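Local coordinates for uncharacterized protein aq_328 (PDB 1R4V), which is of unknown function but adopts an ancestral histone fold in a single chain and may, like its family, take part in protein heterodimerization, at residues A[26-39]-A[100-112]. Numbering follows the deposited sequence.
Sequences PKGFDKLDHYFRTE and IEQDMGVDELLEY. With ZN (zinc ion), chain C; CAC (cacodylate ion), chain D.
Two helix starts of this single-chain histone fold meet at the N-cap glycines G28 and G105, whose CA atoms lie 4.0 Å apart; both take backbone angles that call for glycine, and their close approach has no space for a CB on either. From there helix 29-39 runs along the loop 100-105, while helix 106-112 departs at 125° to it. Y35 fills the loop side: CG is anti to the backbone N (chi1 -172°), which carries its ring to the loop, where M104, Q102 and I100 meet its face, edge and hydroxyl end. The selenomethionine methyl, M104 CE, sits over one face, 3.8 Å from the ring centroid in a CH-pi contact, with SE oblique to the ring; E39 CB lies over the rim of the opposite face. The Q102 amide lies at the ring edge, and I100 CD1 meets Y35 OH at 3.4 Å. Were this tyrosine an alanine, the M104 methyl would probably lose its aromatic platform and the Q102 amide the edge it lies against. Water 1 ties K31 O to D103 O and Q102 NE2. K31 NZ bridges to D103, whose exact position is less sure, and weakly to E108 OE2 (3.3 Å), while D103 OD2 takes G105 N in an Asx turn. Toward the other end, L109 CD1 touches L32 CD2 and its CD2 reaches F29. The F29 edge points at the Y112 face, centroids 5.1 Å apart; E50 of helix 46-62 holds Y112 OH. L109 also touches M135, so the junction of helices 29-39 and 106-112 packs on 131-149, the longest helix of the histone fold.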
loop_
_atom_site.group_PDB
_atom_site.type_symbol
_atom_site.label_atom_id
_atom_site.label_comp_id
_atom_site.label_asym_id
_atom_site.label_seq_id
_atom_site.Cartn_x
_atom_site.Cartn_y
_atom_site.Cartn_z
ATOM N N PRO A 26 -3.084 -17.451 -0.915
ATOM C CA PRO A 26 -1.978 -16.745 -0.267
ATOM C C PRO A 26 -2.453 -16.052 1.003
ATOM O O PRO A 26 -3.554 -15.516 1.052
ATOM C CB PRO A 26 -1.518 -15.751 -1.339
ATOM C CG PRO A 26 -1.857 -16.409 -2.630
ATOM C CD PRO A 26 -3.129 -17.149 -2.358
ATOM N N LYS A 27 -1.625 -16.090 2.039
ATOM C CA LYS A 27 -1.996 -15.540 3.341
ATOM C C LYS A 27 -2.205 -14.032 3.251
ATOM O O LYS A 27 -1.526 -13.361 2.483
ATOM C CB LYS A 27 -0.968 -15.932 4.403
ATOM C CG LYS A 27 -1.346 -17.197 5.184
ATOM C CD LYS A 27 -1.611 -18.430 4.319
ATOM C CE LYS A 27 -2.182 -19.598 5.134
ATOM N NZ LYS A 27 -3.678 -19.617 5.274
ATOM N N GLY A 28 -3.170 -13.537 4.018
ATOM C CA GLY A 28 -3.629 -12.159 3.961
ATOM C C GLY A 28 -4.809 -11.881 3.051
ATOM O O GLY A 28 -5.604 -11.010 3.386
ATOM N N PHE A 29 -4.921 -12.591 1.924
ATOM C CA PHE A 29 -5.933 -12.349 0.877
ATOM C C PHE A 29 -7.308 -12.493 1.498
ATOM O O PHE A 29 -8.167 -11.610 1.441
ATOM C CB PHE A 29 -5.782 -13.346 -0.275
ATOM C CG PHE A 29 -4.734 -13.006 -1.307
ATOM C CD1 PHE A 29 -3.496 -12.478 -0.962
ATOM C CD2 PHE A 29 -4.995 -13.239 -2.651
ATOM C CE1 PHE A 29 -2.555 -12.194 -1.918
ATOM C CE2 PHE A 29 -4.054 -12.944 -3.621
ATOM C CZ PHE A 29 -2.828 -12.426 -3.255
ATOM N N ASP A 30 -7.499 -13.660 2.103
ATOM C CA ASP A 30 -8.613 -13.951 2.993
ATOM C C ASP A 30 -9.094 -12.735 3.795
ATOM O O ASP A 30 -10.209 -12.264 3.629
ATOM C CB ASP A 30 -8.120 -15.086 3.908
ATOM C CG ASP A 30 -6.572 -15.083 4.056
ATOM O OD1 ASP A 30 -5.980 -14.538 5.042
ATOM O OD2 ASP A 30 -5.886 -15.597 3.134
ATOM N N LYS A 31 -8.227 -12.195 4.647
ATOM C CA LYS A 31 -8.548 -11.107 5.568
ATOM C C LYS A 31 -8.771 -9.769 4.887
ATOM O O LYS A 31 -9.577 -8.940 5.345
ATOM C CB LYS A 31 -7.402 -10.992 6.580
ATOM C CG LYS A 31 -7.360 -12.264 7.426
ATOM C CD LYS A 31 -6.025 -12.554 8.062
ATOM C CE LYS A 31 -5.794 -11.680 9.234
ATOM N NZ LYS A 31 -5.114 -12.498 10.305
ATOM N N LEU A 32 -8.032 -9.553 3.803
ATOM C CA LEU A 32 -8.187 -8.336 3.016
ATOM C C LEU A 32 -9.534 -8.382 2.316
ATOM O O LEU A 32 -10.283 -7.418 2.369
ATOM C CB LEU A 32 -7.071 -8.232 1.992
ATOM C CG LEU A 32 -7.050 -6.914 1.190
ATOM C CD1 LEU A 32 -6.668 -5.734 2.057
ATOM C CD2 LEU A 32 -6.115 -7.075 0.024
ATOM N N ASP A 33 -9.809 -9.519 1.672
ATOM C CA ASP A 33 -11.054 -9.786 0.948
ATOM C C ASP A 33 -12.209 -9.495 1.872
ATOM O O ASP A 33 -13.086 -8.667 1.604
ATOM C CB ASP A 33 -11.009 -11.237 0.466
ATOM C CG ASP A 33 -12.290 -11.735 -0.183
ATOM O OD1 ASP A 33 -13.279 -11.000 -0.357
ATOM O OD2 ASP A 33 -12.367 -12.928 -0.530
ATOM N N HIS A 34 -12.172 -10.169 3.015
ATOM C CA HIS A 34 -13.175 -9.997 4.039
ATOM C C HIS A 34 -13.296 -8.542 4.534
ATOM O O HIS A 34 -14.410 -8.045 4.653
ATOM C CB HIS A 34 -12.906 -11.021 5.151
ATOM C CG HIS A 34 -14.008 -11.122 6.139
ATOM N ND1 HIS A 34 -14.840 -12.220 6.212
ATOM C CD2 HIS A 34 -14.424 -10.255 7.088
ATOM C CE1 HIS A 34 -15.710 -12.032 7.186
ATOM N NE2 HIS A 34 -15.481 -10.849 7.731
ATOM N N TYR A 35 -12.212 -7.822 4.806
ATOM C CA TYR A 35 -12.324 -6.418 5.212
ATOM C C TYR A 35 -12.847 -5.458 4.109
ATOM O O TYR A 35 -13.641 -4.547 4.363
ATOM C CB TYR A 35 -10.953 -5.873 5.663
ATOM C CG TYR A 35 -11.068 -4.501 6.259
ATOM C CD1 TYR A 35 -11.468 -4.344 7.569
ATOM C CD2 TYR A 35 -10.839 -3.358 5.511
ATOM C CE1 TYR A 35 -11.595 -3.089 8.137
ATOM C CE2 TYR A 35 -10.966 -2.090 6.066
ATOM C CZ TYR A 35 -11.347 -1.968 7.378
ATOM O OH TYR A 35 -11.499 -0.743 7.973
ATOM N N PHE A 36 -12.345 -5.605 2.890
ATOM C CA PHE A 36 -12.836 -4.748 1.796
ATOM C C PHE A 36 -14.357 -4.917 1.547
ATOM O O PHE A 36 -15.071 -3.954 1.291
ATOM C CB PHE A 36 -12.010 -5.018 0.543
ATOM C CG PHE A 36 -10.823 -4.093 0.384
ATOM C CD1 PHE A 36 -9.875 -3.971 1.381
ATOM C CD2 PHE A 36 -10.643 -3.352 -0.788
ATOM C CE1 PHE A 36 -8.776 -3.124 1.220
ATOM C CE2 PHE A 36 -9.557 -2.507 -0.951
ATOM C CZ PHE A 36 -8.624 -2.388 0.069
ATOM N N ARG A 37 -14.852 -6.146 1.631
ATOM C CA ARG A 37 -16.257 -6.432 1.361
ATOM C C ARG A 37 -17.105 -5.868 2.490
ATOM O O ARG A 37 -17.985 -5.035 2.272
ATOM C CB ARG A 37 -16.454 -7.931 1.185
ATOM C CG ARG A 37 -17.889 -8.337 0.934
ATOM C CD ARG A 37 -18.077 -9.832 0.659
ATOM N NE ARG A 37 -17.910 -10.661 1.857
ATOM C CZ ARG A 37 -16.866 -11.441 2.161
ATOM N NH1 ARG A 37 -16.905 -12.115 3.300
ATOM N NH2 ARG A 37 -15.808 -11.587 1.372
ATOM N N THR A 38 -16.798 -6.281 3.713
ATOM C CA THR A 38 -17.631 -5.948 4.875
ATOM C C THR A 38 -17.513 -4.498 5.332
ATOM O O THR A 38 -18.519 -3.906 5.711
ATOM C CB THR A 38 -17.322 -6.920 6.042
ATOM O OG1 THR A 38 -15.919 -6.869 6.367
ATOM C CG2 THR A 38 -17.536 -8.340 5.592
ATOM N N GLU A 39 -16.319 -3.909 5.303
ATOM C CA GLU A 39 -16.137 -2.542 5.806
ATOM C C GLU A 39 -16.072 -1.441 4.739
ATOM O O GLU A 39 -16.450 -0.303 5.018
ATOM C CB GLU A 39 -14.905 -2.467 6.725
ATOM C CG GLU A 39 -14.960 -3.390 7.941
ATOM C CD GLU A 39 -16.129 -3.137 8.902
ATOM O OE1 GLU A 39 -16.519 -1.961 9.117
ATOM O OE2 GLU A 39 -16.664 -4.127 9.464
ATOM N N ILE A 100 -7.603 1.435 12.918
ATOM C CA ILE A 100 -8.412 0.255 12.596
ATOM C C ILE A 100 -8.020 -0.923 13.490
ATOM O O ILE A 100 -6.845 -1.273 13.587
ATOM C CB ILE A 100 -8.290 -0.115 11.102
ATOM C CG1 ILE A 100 -8.937 0.985 10.260
ATOM C CG2 ILE A 100 -8.963 -1.456 10.793
ATOM C CD1 ILE A 100 -8.634 0.881 8.812
ATOM N N GLU A 101 -9.011 -1.543 14.129
ATOM C CA GLU A 101 -8.781 -2.654 15.059
ATOM C C GLU A 101 -8.724 -4.010 14.357
ATOM O O GLU A 101 -7.899 -4.857 14.715
ATOM C CB GLU A 101 -9.841 -2.652 16.170
ATOM C CG GLU A 101 -9.906 -1.305 16.885
ATOM C CD GLU A 101 -10.307 -1.368 18.352
ATOM O OE1 GLU A 101 -10.966 -2.347 18.778
ATOM O OE2 GLU A 101 -9.951 -0.413 19.088
ATOM N N GLN A 102 -9.584 -4.200 13.357
ATOM C CA GLN A 102 -9.625 -5.434 12.575
ATOM C C GLN A 102 -8.340 -5.675 11.799
ATOM O O GLN A 102 -7.760 -4.754 11.220
ATOM C CB GLN A 102 -10.790 -5.419 11.589
ATOM C CG GLN A 102 -10.904 -6.680 10.705
ATOM C CD GLN A 102 -12.287 -6.844 10.095
ATOM O OE1 GLN A 102 -13.258 -6.344 10.660
ATOM N NE2 GLN A 102 -12.385 -7.528 8.953
ATOM N N ASP A 103 -7.910 -6.927 11.796
ATOM C CA ASP A 103 -6.755 -7.347 11.044
ATOM C C ASP A 103 -7.205 -7.530 9.589
ATOM O O ASP A 103 -8.054 -8.380 9.329
ATOM C CB ASP A 103 -6.262 -8.647 11.644
ATOM C CG ASP A 103 -5.029 -9.176 10.974
ATOM O OD1 ASP A 103 -4.630 -10.285 11.392
ATOM O OD2 ASP A 103 -4.404 -8.598 10.053
HETATM N N MSE A 104 -6.655 -6.754 8.651
HETATM C CA MSE A 104 -6.981 -6.926 7.220
HETATM C C MSE A 104 -5.869 -7.603 6.429
HETATM O O MSE A 104 -5.866 -7.585 5.201
HETATM C CB MSE A 104 -7.400 -5.610 6.583
HETATM C CG MSE A 104 -6.297 -4.578 6.468
HETATM SE SE MSE A 104 -6.796 -2.879 5.560
HETATM C CE MSE A 104 -7.691 -1.970 7.034
ATOM N N GLY A 105 -4.931 -8.222 7.132
ATOM C CA GLY A 105 -3.898 -9.065 6.546
ATOM C C GLY A 105 -2.622 -8.318 6.187
ATOM O O GLY A 105 -1.785 -8.866 5.485
ATOM N N VAL A 106 -2.457 -7.091 6.661
ATOM C CA VAL A 106 -1.355 -6.234 6.196
ATOM C C VAL A 106 0.012 -6.858 6.435
ATOM O O VAL A 106 0.867 -6.807 5.555
ATOM C CB VAL A 106 -1.456 -4.797 6.751
ATOM C CG1 VAL A 106 -0.266 -3.954 6.318
ATOM C CG2 VAL A 106 -2.725 -4.117 6.257
ATOM N N ASP A 107 0.215 -7.502 7.582
ATOM C CA ASP A 107 1.496 -8.146 7.871
ATOM C C ASP A 107 1.811 -9.275 6.916
ATOM O O ASP A 107 2.956 -9.411 6.490
ATOM C CB ASP A 107 1.557 -8.639 9.308
ATOM C CG ASP A 107 1.560 -7.497 10.292
ATOM O OD1 ASP A 107 0.806 -7.558 11.291
ATOM O OD2 ASP A 107 2.277 -6.488 10.122
ATOM N N GLU A 108 0.797 -10.063 6.559
ATOM C CA GLU A 108 0.987 -11.138 5.610
ATOM C C GLU A 108 1.137 -10.553 4.209
ATOM O O GLU A 108 1.918 -11.058 3.403
ATOM C CB GLU A 108 -0.180 -12.138 5.660
ATOM C CG GLU A 108 -0.466 -12.715 7.043
ATOM C CD GLU A 108 -1.508 -11.952 7.868
ATOM O OE1 GLU A 108 -1.375 -10.717 8.083
ATOM O OE2 GLU A 108 -2.478 -12.607 8.329
ATOM N N LEU A 109 0.398 -9.493 3.906
ATOM C CA LEU A 109 0.426 -8.934 2.562
ATOM C C LEU A 109 1.782 -8.266 2.295
ATOM O O LEU A 109 2.310 -8.285 1.176
ATOM C CB LEU A 109 -0.722 -7.947 2.389
ATOM C CG LEU A 109 -2.130 -8.552 2.455
ATOM C CD1 LEU A 109 -3.108 -7.389 2.535
ATOM C CD2 LEU A 109 -2.366 -9.467 1.274
ATOM N N LEU A 110 2.361 -7.693 3.341
ATOM C CA LEU A 110 3.684 -7.074 3.247
ATOM C C LEU A 110 4.718 -8.119 2.820
ATOM O O LEU A 110 5.506 -7.885 1.910
ATOM C CB LEU A 110 4.088 -6.462 4.589
ATOM C CG LEU A 110 4.872 -5.145 4.588
ATOM C CD1 LEU A 110 5.717 -5.126 5.826
ATOM C CD2 LEU A 110 5.701 -4.837 3.324
ATOM N N GLU A 111 4.714 -9.277 3.468
ATOM C CA GLU A 111 5.624 -10.361 3.096
ATOM C C GLU A 111 5.343 -10.871 1.691
ATOM O O GLU A 111 6.255 -11.152 0.922
ATOM C CB GLU A 111 5.582 -11.526 4.085
ATOM C CG GLU A 111 6.865 -12.342 4.048
ATOM C CD GLU A 111 6.958 -13.399 5.144
ATOM O OE1 GLU A 111 8.100 -13.709 5.590
ATOM O OE2 GLU A 111 5.891 -13.922 5.562
ATOM N N TYR A 112 4.065 -10.985 1.357
ATOM C CA TYR A 112 3.663 -11.408 0.030
ATOM C C TYR A 112 4.197 -10.526 -1.091
ATOM O O TYR A 112 4.681 -11.055 -2.083
ATOM C CB TYR A 112 2.149 -11.444 -0.065
ATOM C CG TYR A 112 1.698 -11.949 -1.407
ATOM C CD1 TYR A 112 1.660 -13.310 -1.637
ATOM C CD2 TYR A 112 1.330 -11.077 -2.436
ATOM C CE1 TYR A 112 1.253 -13.812 -2.836
ATOM C CE2 TYR A 112 0.903 -11.574 -3.669
ATOM C CZ TYR A 112 0.872 -12.950 -3.845
ATOM O OH TYR A 112 0.483 -13.571 -5.003
HETATM ZN ZN ZN C . -13.908 -14.172 -0.752
HETATM AS AS CAC D . -14.055 -14.862 2.623
HETATM O O1 CAC D . -14.621 -14.799 0.982
HETATM O O2 CAC D . -14.612 -13.618 3.706
HETATM C C1 CAC D . -14.505 -16.604 3.426
HETATM C C2 CAC D . -12.117 -14.631 2.432
HETATM O O HOH W 1 -10.402 -9.036 7.952
HETATM O O HOH W 2 -15.313 -13.003 -1.807
HETATM O O HOH W 3 -15.276 -7.105 8.768
HETATM O O HOH W 4 -13.608 -16.199 -0.706
#